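Local coordinates for protein tyrosine--tRNA ligase (Pyrococcus horikoshii, PDB 2CYC) that binds L-tyrosine and, as a class I aminoacyl-tRNA synthetase, is expected to activate it with ATP and transfer it to tRNA(Tyr), at residues Tyr45-Leu48 with Gly49-Leu52; Gly55-Ile58 with Ala59-Gln62; Ala260-Ile263 with His264-Pro267; Arg355-Phe358 with Glu359-Glu363. One frame throughout, in Å; residues are numbered along the deposited sequence.

In the fold
All four contacts are local: each joins neighbouring residues of one continuous run, closing a helical turn or a beta turn rather than a long loop, and following one another in series without nesting or crossing. Contact 1 starts helix 48-63 after strand 36-40, and contact 2 lies farther along the same helix, inside the beta-alpha-beta unit that ends at strand 69-72. Contact 3 comes much later, in the loop before helix 267-276, yet it returns to contact 1: backbone bonds pair Leu48 with Val261 and Ile46 with Ile263. Contact 4, at the end of helix 352-360, packs Arg355 and Phe358 against contact 3, so helix 352-360 rests on the loop that leads into helix 267-276.

Contact 1: residues Tyr45-Leu48 with Gly49-Leu52; sequences YIHL and GTGL
With CG placed between its backbone N and carbonyl carbon (chi1 64°), His47 folds its imidazole back over the first turn of helix 48-63, while Thr50, its OG1 lying anti to the carbonyl carbon (chi1 -50°), raises that hydroxyl to one face of the ring. OG1 stands 3.0 Å above the imidazole plane, displaced toward the rim, and Thr50 CB lies over the same ring in a CH-pi contact, 4.3 Å from its centroid. The edge of the ring does different work. His47 occupies the N-cap position, and its ND1 accepts a weak, bent bond from Gly49 N at 2.9 Å. The run His47-Leu48-Gly49-Thr50 corresponds to the HIGH signature of class I synthetases, a Rossmann-fold element at the start of the helix. Its partner signature, the KMSKS region, reaches the same histidine: Ser253 OG is hydrogen-bonded to His47 NE2. Behind the cap, Gly51 N donates to His47 O over 3.1 Å in a nearly straight bond (175°). Ile46 CG2 comes up against that turn, 3.5 Å from Gly51 N, where a glycine leaves room for the methyl. Leu48 and Leu52, one turn apart, run alongside each other in the same direction, with Leu48 CD2 3.9 Å from Leu52 CD1 and Ile296 of helix 288-297 against both.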
ATOM      1  N   TYR A  45     -10.456   7.846 -25.223  1.00 23.84           N
ATOM      2  CA  TYR A  45     -11.812   7.824 -25.748  1.00 24.57           C
ATOM      3  C   TYR A  45     -12.502   6.524 -25.378  1.00 21.89           C
ATOM      4  O   TYR A  45     -11.868   5.475 -25.280  1.00 22.39           O
ATOM      5  CB  TYR A  45     -11.799   8.001 -27.271  1.00 28.43           C
ATOM      6  CG  TYR A  45     -11.278   9.357 -27.705  1.00 25.57           C
ATOM      7  CD1 TYR A  45     -10.024   9.488 -28.302  1.00 29.96           C
ATOM      8  CD2 TYR A  45     -12.035  10.510 -27.499  1.00 27.11           C
ATOM      9  CE1 TYR A  45      -9.535  10.738 -28.684  1.00 36.49           C
ATOM     10  CE2 TYR A  45     -11.559  11.768 -27.878  1.00 29.60           C
ATOM     11  CZ  TYR A  45     -10.308  11.873 -28.468  1.00 37.78           C
ATOM     12  OH  TYR A  45      -9.828  13.110 -28.839  1.00 39.38           O
ATOM     13  N   ILE A  46     -13.807   6.606 -25.160  1.00 19.83           N
ATOM     14  CA  ILE A  46     -14.592   5.442 -24.786  1.00 20.44           C
ATOM     15  C   ILE A  46     -14.916   4.588 -26.013  1.00 25.67           C
ATOM     16  O   ILE A  46     -15.694   5.008 -26.873  1.00 22.43           O
ATOM     17  CB  ILE A  46     -15.912   5.877 -24.110  1.00 26.68           C
ATOM     18  CG1 ILE A  46     -15.604   6.593 -22.787  1.00 23.13           C
ATOM     19  CG2 ILE A  46     -16.820   4.661 -23.893  1.00 20.39           C
ATOM     20  CD1 ILE A  46     -16.800   7.354 -22.216  1.00 15.05           C
ATOM     21  N   HIS A  47     -14.314   3.401 -26.101  1.00 20.13           N
ATOM     22  CA  HIS A  47     -14.585   2.513 -27.232  1.00 24.01           C
ATOM     23  C   HIS A  47     -15.846   1.713 -26.917  1.00 19.68           C
ATOM     24  O   HIS A  47     -16.319   1.745 -25.784  1.00 17.27           O
ATOM     25  CB  HIS A  47     -13.377   1.599 -27.515  1.00 24.42           C
ATOM     26  CG  HIS A  47     -13.043   0.651 -26.405  1.00 23.12           C
ATOM     27  ND1 HIS A  47     -13.803  -0.464 -26.124  1.00 23.12           N
ATOM     28  CD2 HIS A  47     -12.006   0.631 -25.533  1.00 27.81           C
ATOM     29  CE1 HIS A  47     -13.249  -1.133 -25.128  1.00 28.69           C
ATOM     30  NE2 HIS A  47     -12.157  -0.490 -24.751  1.00 31.82           N
ATOM     31  N   LEU A  48     -16.397   1.008 -27.907  1.00 21.44           N
ATOM     32  CA  LEU A  48     -17.657   0.271 -27.717  1.00 21.88           C
ATOM     33  C   LEU A  48     -17.690  -0.751 -26.586  1.00 26.67           C
ATOM     34  O   LEU A  48     -18.740  -0.960 -25.963  1.00 19.40           O
ATOM     35  CB  LEU A  48     -18.083  -0.411 -29.027  1.00 21.48           C
ATOM     36  CG  LEU A  48     -18.149   0.496 -30.257  1.00 21.54           C
ATOM     37  CD1 LEU A  48     -18.812  -0.245 -31.421  1.00 12.48           C
ATOM     38  CD2 LEU A  48     -18.926   1.751 -29.914  1.00 14.40           C
ATOM     39  N   GLY A  49     -16.562  -1.402 -26.333  1.00 21.96           N
ATOM     40  CA  GLY A  49     -16.527  -2.376 -25.255  1.00 26.70           C
ATOM     41  C   GLY A  49     -16.808  -1.703 -23.923  1.00 25.51           C
ATOM     42  O   GLY A  49     -17.620  -2.174 -23.127  1.00 29.98           O
ATOM     43  N   THR A  50     -16.147  -0.578 -23.688  1.00 28.07           N
ATOM     44  CA  THR A  50     -16.298   0.169 -22.442  1.00 24.23           C
ATOM     45  C   THR A  50     -17.703   0.745 -22.266  1.00 27.08           C
ATOM     46  O   THR A  50     -18.351   0.541 -21.238  1.00 23.13           O
ATOM     47  CB  THR A  50     -15.278   1.315 -22.391  1.00 19.97           C
ATOM     48  OG1 THR A  50     -13.983   0.791 -22.689  1.00 20.05           O
ATOM     49  CG2 THR A  50     -15.237   1.955 -21.017  1.00 20.53           C
ATOM     50  N   GLY A  51     -18.175   1.462 -23.278  1.00 22.64           N
ATOM     51  CA  GLY A  51     -19.488   2.062 -23.178  1.00 22.08           C
ATOM     52  C   GLY A  51     -20.669   1.128 -23.359  1.00 27.00           C
ATOM     53  O   GLY A  51     -21.528   1.037 -22.472  1.00 28.76           O
ATOM     54  N   LEU A  52     -20.714   0.424 -24.491  1.00 20.53           N
ATOM     55  CA  LEU A  52     -21.837  -0.461 -24.795  1.00 20.30           C
ATOM     56  C   LEU A  52     -22.008  -1.694 -23.916  1.00 17.45           C
ATOM     57  O   LEU A  52     -23.109  -1.965 -23.447  1.00 20.45           O
ATOM     58  CB  LEU A  52     -21.795  -0.884 -26.272  1.00 16.87           C
ATOM     59  CG  LEU A  52     -21.670   0.288 -27.251  1.00 26.17           C
ATOM     60  CD1 LEU A  52     -22.080  -0.185 -28.636  1.00 21.61           C
ATOM     61  CD2 LEU A  52     -22.557   1.461 -26.805  1.00 18.23           C
TER

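Contact 2: residues Gly55-Ile58 with Ala59-Gln62; sequences GAKI and ADFQ
Lys57 NZ is surrounded by several oxygens: Asp60 OD2, 2.7 Å away in a salt bridge, and the backbone carbonyls of Leu9, Val10 and Lys12. The helix that carries it, 48-63, is the connection of a beta-alpha-beta unit of the Rossmann fold, between parallel strands 36-40 and 69-72. The lysine chain bends twice, at chi2 (-40°) and chi3 (-60°), which curls the chain so that the ammonium reaches the carboxylate of Asp60, three residues on; it meets OD2 on the anti side, 17° out of the carboxylate plane. Asp60 OD1 forms a second salt bridge, with Lys12, so both carboxylate oxygens are engaged in this buried place. Phe61 crosses the same lysine: Lys57 CB lies 3.7 Å from Phe61 CE2, and Lys57 CE 3.9 Å from Phe61 CZ. One ring face also receives Lys57 O, 3.0 Å above its plane, the carbonyl that Phe61 N bonds at 2.7 Å. Since the ring also meets His36 and His185, an alanine here would probably open a gap beside the bent lysine and take an aromatic neighbour from both histidines. At the next position Gln62 sends its OE1 to Asp112 N, while its CG passes 3.2 Å from Ile58 O.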
ATOM      1  N   GLY A  55     -22.616  -0.474 -20.406  1.00 19.40           N
ATOM      2  CA  GLY A  55     -23.905   0.187 -20.455  1.00 19.10           C
ATOM      3  C   GLY A  55     -25.039  -0.804 -20.507  1.00 20.91           C
ATOM      4  O   GLY A  55     -26.049  -0.631 -19.820  1.00 20.05           O
ATOM      5  N   ALA A  56     -24.882  -1.843 -21.327  1.00 16.17           N
ATOM      6  CA  ALA A  56     -25.908  -2.875 -21.434  1.00 18.37           C
ATOM      7  C   ALA A  56     -26.143  -3.542 -20.072  1.00 19.94           C
ATOM      8  O   ALA A  56     -27.284  -3.717 -19.655  1.00 20.41           O
ATOM      9  CB  ALA A  56     -25.496  -3.913 -22.457  1.00 17.93           C
ATOM     10  N   LYS A  57     -25.073  -3.901 -19.363  1.00 16.21           N
ATOM     11  CA  LYS A  57     -25.258  -4.547 -18.062  1.00 18.50           C
ATOM     12  C   LYS A  57     -25.867  -3.594 -17.033  1.00 20.99           C
ATOM     13  O   LYS A  57     -26.714  -3.996 -16.230  1.00 15.77           O
ATOM     14  CB  LYS A  57     -23.936  -5.116 -17.525  1.00 12.50           C
ATOM     15  CG  LYS A  57     -23.400  -6.319 -18.298  1.00 12.41           C
ATOM     16  CD  LYS A  57     -24.522  -7.293 -18.715  1.00 16.33           C
ATOM     17  CE  LYS A  57     -25.291  -7.856 -17.515  1.00 16.45           C
ATOM     18  NZ  LYS A  57     -26.498  -8.617 -17.950  1.00 17.92           N
ATOM     19  N   ILE A  58     -25.432  -2.336 -17.049  1.00 12.65           N
ATOM     20  CA  ILE A  58     -25.977  -1.371 -16.117  1.00 14.81           C
ATOM     21  C   ILE A  58     -27.493  -1.307 -16.339  1.00 19.11           C
ATOM     22  O   ILE A  58     -28.271  -1.301 -15.376  1.00 19.91           O
ATOM     23  CB  ILE A  58     -25.308   0.005 -16.309  1.00 15.23           C
ATOM     24  CG1 ILE A  58     -23.915  -0.016 -15.647  1.00 12.65           C
ATOM     25  CG2 ILE A  58     -26.167   1.093 -15.704  1.00 12.89           C
ATOM     26  CD1 ILE A  58     -23.020   1.168 -16.041  1.00 15.94           C
ATOM     27  N   ALA A  59     -27.911  -1.300 -17.604  1.00 15.42           N
ATOM     28  CA  ALA A  59     -29.335  -1.265 -17.930  1.00 20.50           C
ATOM     29  C   ALA A  59     -30.027  -2.507 -17.376  1.00 21.35           C
ATOM     30  O   ALA A  59     -31.104  -2.411 -16.782  1.00 23.21           O
ATOM     31  CB  ALA A  59     -29.542  -1.185 -19.456  1.00 18.15           C
ATOM     32  N   ASP A  60     -29.414  -3.674 -17.577  1.00 20.25           N
ATOM     33  CA  ASP A  60     -29.994  -4.920 -17.074  1.00 19.54           C
ATOM     34  C   ASP A  60     -30.124  -4.898 -15.559  1.00 20.63           C
ATOM     35  O   ASP A  60     -31.161  -5.296 -15.007  1.00 16.23           O
ATOM     36  CB  ASP A  60     -29.138  -6.137 -17.453  1.00 16.80           C
ATOM     37  CG  ASP A  60     -29.082  -6.380 -18.947  1.00 23.09           C
ATOM     38  OD1 ASP A  60     -30.016  -5.964 -19.666  1.00 22.81           O
ATOM     39  OD2 ASP A  60     -28.106  -7.010 -19.400  1.00 19.92           O
ATOM     40  N   PHE A  61     -29.065  -4.446 -14.888  1.00 13.17           N
ATOM     41  CA  PHE A  61     -29.062  -4.415 -13.433  1.00 17.49           C
ATOM     42  C   PHE A  61     -30.175  -3.522 -12.883  1.00 15.09           C
ATOM     43  O   PHE A  61     -30.867  -3.904 -11.935  1.00 19.71           O
ATOM     44  CB  PHE A  61     -27.684  -3.968 -12.891  1.00 14.89           C
ATOM     45  CG  PHE A  61     -26.539  -4.901 -13.259  1.00 17.26           C
ATOM     46  CD1 PHE A  61     -26.744  -6.280 -13.371  1.00 19.55           C
ATOM     47  CD2 PHE A  61     -25.254  -4.401 -13.470  1.00 13.86           C
ATOM     48  CE1 PHE A  61     -25.686  -7.150 -13.684  1.00 16.99           C
ATOM     49  CE2 PHE A  61     -24.180  -5.261 -13.787  1.00 12.13           C
ATOM     50  CZ  PHE A  61     -24.400  -6.641 -13.894  1.00 12.35           C
ATOM     51  N   GLN A  62     -30.353  -2.344 -13.477  1.00 21.18           N
ATOM     52  CA  GLN A  62     -31.390  -1.420 -13.032  1.00 20.25           C
ATOM     53  C   GLN A  62     -32.751  -2.129 -13.085  1.00 23.69           C
ATOM     54  O   GLN A  62     -33.529  -2.059 -12.131  1.00 21.23           O
ATOM     55  CB  GLN A  62     -31.435  -0.162 -13.922  1.00 20.92           C
ATOM     56  CG  GLN A  62     -30.196   0.744 -13.869  1.00 19.89           C
ATOM     57  CD  GLN A  62     -30.389   2.047 -14.658  1.00 29.47           C
ATOM     58  OE1 GLN A  62     -30.836   2.035 -15.807  1.00 30.93           O
ATOM     59  NE2 GLN A  62     -30.049   3.171 -14.039  1.00 27.80           N
TER

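Contact 3: residues Ala260-Ile263 with His264-Pro267; sequences AVFI and HDSP
This is a local turn contact, in which the loop following the KMSKS region reverses direction just before helix 267-276. A type I beta turn runs from Phe262 to Asp265, closed by Asp265 N donating to Phe262 O at 3.0 Å. The aspartate then binds the turn a second time with its side chain. Its CG sits beside its own backbone N (chi1 -84°), a setting that carries the carboxylate back along the chain entering the turn, where Phe262 N donates to Asp265 OD2 over 2.9 Å. That bond is almost straight (174°), although the donor stands well above the carboxylate plane. Asp265 OD1 lies at the edge of the Phe262 ring, in its plane, 3.5 Å from Phe262 CD1, with ring and carboxylate planes 79° apart. Lys273 of the following helix adds a salt bridge to OD2 and a hydrogen bond to Ala260 O. An alanine at Asp265 would probably leave Phe262 N and the Lys273 ammonium without their shared acceptor and weaken the link from turn to helix. Ser266 is the N-cap of that helix, and its N is held by Glu269 OE1, consistent with a capping box. A water donates to Ile263 O at 3.0 Å and also lies by Asp265 O. At the third position of the turn, His264 bonds Tyr97 OH through NE2 and packs edge-to-face with Phe358; within the turn its CD2 rests 3.8 Å from Ile263 CG1, and its CE1 4.0 Å from Phe262 CB.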
ATOM      1  N   ALA A 260     -10.278   0.355 -33.356  1.00 31.84           N
ATOM      2  CA  ALA A 260     -11.261   0.407 -32.295  1.00 27.80           C
ATOM      3  C   ALA A 260     -12.294   1.443 -32.698  1.00 27.60           C
ATOM      4  O   ALA A 260     -11.961   2.456 -33.300  1.00 24.89           O
ATOM      5  CB  ALA A 260     -10.600   0.807 -30.988  1.00 27.85           C
ATOM      6  N   VAL A 261     -13.556   1.180 -32.392  1.00 22.31           N
ATOM      7  CA  VAL A 261     -14.587   2.143 -32.711  1.00 21.75           C
ATOM      8  C   VAL A 261     -14.997   2.823 -31.408  1.00 25.39           C
ATOM      9  O   VAL A 261     -15.216   2.159 -30.391  1.00 23.29           O
ATOM     10  CB  VAL A 261     -15.800   1.468 -33.369  1.00 22.51           C
ATOM     11  CG1 VAL A 261     -16.963   2.458 -33.465  1.00 17.20           C
ATOM     12  CG2 VAL A 261     -15.411   0.968 -34.772  1.00 19.96           C
ATOM     13  N   PHE A 262     -15.071   4.150 -31.446  1.00 21.06           N
ATOM     14  CA  PHE A 262     -15.451   4.941 -30.286  1.00 22.52           C
ATOM     15  C   PHE A 262     -16.908   5.377 -30.405  1.00 19.54           C
ATOM     16  O   PHE A 262     -17.433   5.551 -31.510  1.00 21.91           O
ATOM     17  CB  PHE A 262     -14.504   6.131 -30.153  1.00 21.95           C
ATOM     18  CG  PHE A 262     -13.052   5.726 -30.098  1.00 23.90           C
ATOM     19  CD1 PHE A 262     -12.183   6.046 -31.130  1.00 22.17           C
ATOM     20  CD2 PHE A 262     -12.563   4.991 -29.020  1.00 23.48           C
ATOM     21  CE1 PHE A 262     -10.845   5.642 -31.088  1.00 29.88           C
ATOM     22  CE2 PHE A 262     -11.225   4.582 -28.971  1.00 27.62           C
ATOM     23  CZ  PHE A 262     -10.370   4.908 -30.004  1.00 21.74           C
ATOM     24  N   ILE A 263     -17.566   5.540 -29.265  1.00 20.39           N
ATOM     25  CA  ILE A 263     -18.980   5.885 -29.259  1.00 17.69           C
ATOM     26  C   ILE A 263     -19.346   7.117 -30.077  1.00 22.72           C
ATOM     27  O   ILE A 263     -20.449   7.190 -30.615  1.00 23.13           O
ATOM     28  CB  ILE A 263     -19.517   6.045 -27.809  1.00 19.82           C
ATOM     29  CG1 ILE A 263     -18.734   7.124 -27.060  1.00 16.00           C
ATOM     30  CG2 ILE A 263     -19.427   4.714 -27.074  1.00 18.17           C
ATOM     31  CD1 ILE A 263     -19.277   7.367 -25.657  1.00 17.33           C
ATOM     32  N   HIS A 264     -18.424   8.073 -30.186  1.00 18.67           N
ATOM     33  CA  HIS A 264     -18.696   9.277 -30.956  1.00 21.67           C
ATOM     34  C   HIS A 264     -18.016   9.331 -32.328  1.00 24.02           C
ATOM     35  O   HIS A 264     -17.934  10.397 -32.938  1.00 21.00           O
ATOM     36  CB  HIS A 264     -18.317  10.517 -30.134  1.00 22.23           C
ATOM     37  CG  HIS A 264     -17.068  10.342 -29.332  1.00 20.68           C
ATOM     38  ND1 HIS A 264     -15.832  10.150 -29.913  1.00 19.22           N
ATOM     39  CD2 HIS A 264     -16.873  10.255 -27.994  1.00 22.43           C
ATOM     40  CE1 HIS A 264     -14.932   9.947 -28.968  1.00 26.06           C
ATOM     41  NE2 HIS A 264     -15.538  10.005 -27.794  1.00 29.11           N
ATOM     42  N   ASP A 265     -17.525   8.198 -32.824  1.00 20.15           N
ATOM     43  CA  ASP A 265     -16.902   8.199 -34.154  1.00 21.37           C
ATOM     44  C   ASP A 265     -17.936   8.636 -35.207  1.00 25.29           C
ATOM     45  O   ASP A 265     -19.116   8.284 -35.120  1.00 20.92           O
ATOM     46  CB  ASP A 265     -16.373   6.805 -34.518  1.00 18.46           C
ATOM     47  CG  ASP A 265     -14.982   6.533 -33.956  1.00 24.90           C
ATOM     48  OD1 ASP A 265     -14.317   7.495 -33.504  1.00 25.38           O
ATOM     49  OD2 ASP A 265     -14.548   5.358 -33.986  1.00 19.67           O
ATOM     50  N   SER A 266     -17.500   9.401 -36.202  1.00 27.58           N
ATOM     51  CA  SER A 266     -18.418   9.874 -37.236  1.00 26.94           C
ATOM     52  C   SER A 266     -18.910   8.704 -38.087  1.00 29.28           C
ATOM     53  O   SER A 266     -18.330   7.612 -38.058  1.00 27.50           O
ATOM     54  CB  SER A 266     -17.720  10.888 -38.142  1.00 24.70           C
ATOM     55  OG  SER A 266     -16.764  10.242 -38.970  1.00 26.41           O
ATOM     56  N   PRO A 267     -19.992   8.917 -38.858  1.00 28.29           N
ATOM     57  CA  PRO A 267     -20.514   7.838 -39.701  1.00 27.38           C
ATOM     58  C   PRO A 267     -19.429   7.332 -40.649  1.00 26.67           C
ATOM     59  O   PRO A 267     -19.287   6.132 -40.851  1.00 28.84           O
ATOM     60  CB  PRO A 267     -21.670   8.504 -40.443  1.00 20.78           C
ATOM     61  CG  PRO A 267     -22.164   9.520 -39.435  1.00 28.37           C
ATOM     62  CD  PRO A 267     -20.868  10.105 -38.921  1.00 28.64           C
TER
HETATM   63  O   HOH W   1     -20.842   7.282 -33.581  1.00 18.51           O

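Contact 4: residues Arg355-Phe358 with Glu359-Glu363; sequences RRYF and EKHPE
Tyr357 overlaps His361 in an offset stack, the ring centroids 4.3 Å apart and the planes inclined by 28°. The imidazole comes over one face of the phenol near its rim, where His361 CD2 lies 3.2 Å from Tyr357 CE2. The tyrosine's chi1 of 177° sets CG opposite the backbone N, and the ring reaches the residue one turn ahead. The opposite face of the imidazole is met by Lys360 CG, 3.8 Å above its plane, toward the rim. This is the C-terminal end of helix 352-360: His361 is the first residue to leave helical backbone angles, yet its N still donates to Tyr357 O at 2.9 Å, so backbone and rings join the same two residues. Tyr357 also packs on Val100 and Lys104 of helix 87-108, while Phe358 touches Val100 and, on helix 363-370, Leu365. On another side of the helix a water bridges Arg355 and Glu359, accepting from Arg355 NE at 3.0 Å and donating to Glu359 OE2 at 2.7 Å; the guanidinium also bonds Ile348 O through NH2. Because water separates the opposite charges of Arg355 and Glu359, their attraction is probably softened, whereas the rings touch directly and probably help to fix the orientation of His361 at the helix end.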
ATOM      1  N   ARG A 355     -23.517  10.938 -30.938  1.00 22.06           N
ATOM      2  CA  ARG A 355     -22.872  11.907 -31.816  1.00 25.98           C
ATOM      3  C   ARG A 355     -23.593  13.251 -31.705  1.00 23.83           C
ATOM      4  O   ARG A 355     -22.954  14.303 -31.592  1.00 19.72           O
ATOM      5  CB  ARG A 355     -22.894  11.438 -33.278  1.00 26.94           C
ATOM      6  CG  ARG A 355     -21.982  10.261 -33.593  1.00 26.37           C
ATOM      7  CD  ARG A 355     -21.790  10.117 -35.107  1.00 26.21           C
ATOM      8  NE  ARG A 355     -23.057   9.906 -35.811  1.00 26.52           N
ATOM      9  CZ  ARG A 355     -23.722   8.755 -35.837  1.00 30.15           C
ATOM     10  NH1 ARG A 355     -23.241   7.692 -35.198  1.00 22.90           N
ATOM     11  NH2 ARG A 355     -24.877   8.666 -36.493  1.00 24.21           N
ATOM     12  N   ARG A 356     -24.926  13.215 -31.726  1.00 21.81           N
ATOM     13  CA  ARG A 356     -25.693  14.451 -31.618  1.00 28.71           C
ATOM     14  C   ARG A 356     -25.363  15.213 -30.341  1.00 30.68           C
ATOM     15  O   ARG A 356     -25.271  16.439 -30.357  1.00 29.08           O
ATOM     16  CB  ARG A 356     -27.203  14.183 -31.690  1.00 29.58           C
ATOM     17  CG  ARG A 356     -27.728  14.129 -33.128  1.00 38.20           C
ATOM     18  CD  ARG A 356     -29.256  14.127 -33.219  1.00 43.80           C
ATOM     19  NE  ARG A 356     -29.871  12.881 -32.756  1.00 45.78           N
ATOM     20  CZ  ARG A 356     -30.396  12.705 -31.546  1.00 47.96           C
ATOM     21  NH1 ARG A 356     -30.934  11.533 -31.214  1.00 32.92           N
ATOM     22  NH2 ARG A 356     -30.389  13.704 -30.669  1.00 52.38           N
ATOM     23  N   TYR A 357     -25.174  14.497 -29.238  1.00 24.33           N
ATOM     24  CA  TYR A 357     -24.857  15.169 -27.995  1.00 25.63           C
ATOM     25  C   TYR A 357     -23.494  15.845 -28.072  1.00 28.16           C
ATOM     26  O   TYR A 357     -23.357  17.035 -27.762  1.00 22.48           O
ATOM     27  CB  TYR A 357     -24.877  14.196 -26.808  1.00 24.59           C
ATOM     28  CG  TYR A 357     -24.478  14.879 -25.517  1.00 27.27           C
ATOM     29  CD1 TYR A 357     -23.136  15.031 -25.178  1.00 31.85           C
ATOM     30  CD2 TYR A 357     -25.435  15.474 -24.696  1.00 29.88           C
ATOM     31  CE1 TYR A 357     -22.752  15.770 -24.071  1.00 33.41           C
ATOM     32  CE2 TYR A 357     -25.061  16.216 -23.574  1.00 30.76           C
ATOM     33  CZ  TYR A 357     -23.713  16.364 -23.275  1.00 33.32           C
ATOM     34  OH  TYR A 357     -23.312  17.139 -22.207  1.00 31.99           O
ATOM     35  N   PHE A 358     -22.477  15.100 -28.491  1.00 24.82           N
ATOM     36  CA  PHE A 358     -21.161  15.696 -28.555  1.00 24.27           C
ATOM     37  C   PHE A 358     -21.038  16.757 -29.630  1.00 26.19           C
ATOM     38  O   PHE A 358     -20.142  17.591 -29.581  1.00 29.48           O
ATOM     39  CB  PHE A 358     -20.096  14.617 -28.703  1.00 18.46           C
ATOM     40  CG  PHE A 358     -19.869  13.841 -27.433  1.00 23.80           C
ATOM     41  CD1 PHE A 358     -20.330  12.533 -27.299  1.00 22.03           C
ATOM     42  CD2 PHE A 358     -19.226  14.441 -26.347  1.00 22.49           C
ATOM     43  CE1 PHE A 358     -20.153  11.826 -26.096  1.00 27.93           C
ATOM     44  CE2 PHE A 358     -19.041  13.747 -25.141  1.00 25.95           C
ATOM     45  CZ  PHE A 358     -19.507  12.435 -25.017  1.00 24.08           C
ATOM     46  N   GLU A 359     -21.952  16.742 -30.591  1.00 27.23           N
ATOM     47  CA  GLU A 359     -21.929  17.738 -31.648  1.00 24.72           C
ATOM     48  C   GLU A 359     -22.467  19.064 -31.116  1.00 25.97           C
ATOM     49  O   GLU A 359     -21.968  20.131 -31.474  1.00 27.59           O
ATOM     50  CB  GLU A 359     -22.767  17.254 -32.831  1.00 28.05           C
ATOM     51  CG  GLU A 359     -21.966  16.408 -33.821  1.00 33.69           C
ATOM     52  CD  GLU A 359     -22.840  15.583 -34.755  1.00 40.01           C
ATOM     53  OE1 GLU A 359     -24.026  15.931 -34.933  1.00 42.81           O
ATOM     54  OE2 GLU A 359     -22.334  14.589 -35.320  1.00 42.23           O
ATOM     55  N   LYS A 360     -23.478  18.984 -30.250  1.00 24.17           N
ATOM     56  CA  LYS A 360     -24.103  20.161 -29.654  1.00 20.06           C
ATOM     57  C   LYS A 360     -23.281  20.713 -28.493  1.00 24.58           C
ATOM     58  O   LYS A 360     -23.277  21.922 -28.242  1.00 23.75           O
ATOM     59  CB  LYS A 360     -25.516  19.813 -29.156  1.00 25.27           C
ATOM     60  CG  LYS A 360     -26.227  20.953 -28.426  1.00 21.01           C
ATOM     61  CD  LYS A 360     -27.621  20.550 -27.942  1.00 27.44           C
ATOM     62  CE  LYS A 360     -28.235  21.642 -27.057  1.00 24.65           C
ATOM     63  NZ  LYS A 360     -29.641  21.356 -26.660  1.00 20.36           N
ATOM     64  N   HIS A 361     -22.602  19.814 -27.781  1.00 24.47           N
ATOM     65  CA  HIS A 361     -21.770  20.174 -26.627  1.00 26.66           C
ATOM     66  C   HIS A 361     -20.343  19.729 -26.972  1.00 25.69           C
ATOM     67  O   HIS A 361     -19.918  18.630 -26.607  1.00 23.15           O
ATOM     68  CB  HIS A 361     -22.272  19.432 -25.380  1.00 26.23           C
ATOM     69  CG  HIS A 361     -23.742  19.592 -25.128  1.00 26.28           C
ATOM     70  ND1 HIS A 361     -24.273  20.676 -24.460  1.00 29.84           N
ATOM     71  CD2 HIS A 361     -24.795  18.801 -25.452  1.00 22.73           C
ATOM     72  CE1 HIS A 361     -25.587  20.544 -24.380  1.00 30.56           C
ATOM     73  NE2 HIS A 361     -25.930  19.415 -24.974  1.00 25.83           N
ATOM     74  N   PRO A 362     -19.585  20.589 -27.672  1.00 24.96           N
ATOM     75  CA  PRO A 362     -18.208  20.349 -28.115  1.00 27.56           C
ATOM     76  C   PRO A 362     -17.092  20.451 -27.073  1.00 20.17           C
ATOM     77  O   PRO A 362     -15.967  20.044 -27.341  1.00 24.29           O
ATOM     78  CB  PRO A 362     -18.036  21.384 -29.219  1.00 27.26           C
ATOM     79  CG  PRO A 362     -18.730  22.570 -28.612  1.00 27.85           C
ATOM     80  CD  PRO A 362     -20.002  21.966 -28.014  1.00 31.35           C
ATOM     81  N   GLU A 363     -17.390  20.997 -25.902  1.00 22.96           N
ATOM     82  CA  GLU A 363     -16.369  21.147 -24.864  1.00 31.17           C
ATOM     83  C   GLU A 363     -15.632  19.833 -24.568  1.00 30.80           C
ATOM     84  O   GLU A 363     -14.404  19.774 -24.634  1.00 29.07           O
ATOM     85  CB  GLU A 363     -16.991  21.680 -23.566  1.00 39.13           C
ATOM     86  CG  GLU A 363     -17.785  22.980 -23.712  1.00 57.38           C
ATOM     87  CD  GLU A 363     -19.049  22.816 -24.552  1.00 60.80           C
ATOM     88  OE1 GLU A 363     -19.882  21.938 -24.229  1.00 55.62           O
ATOM     89  OE2 GLU A 363     -19.210  23.572 -25.535  1.00 67.78           O
TER
HETATM   90  O   HOH W   2     -23.235  12.651 -37.019  1.00 35.06           O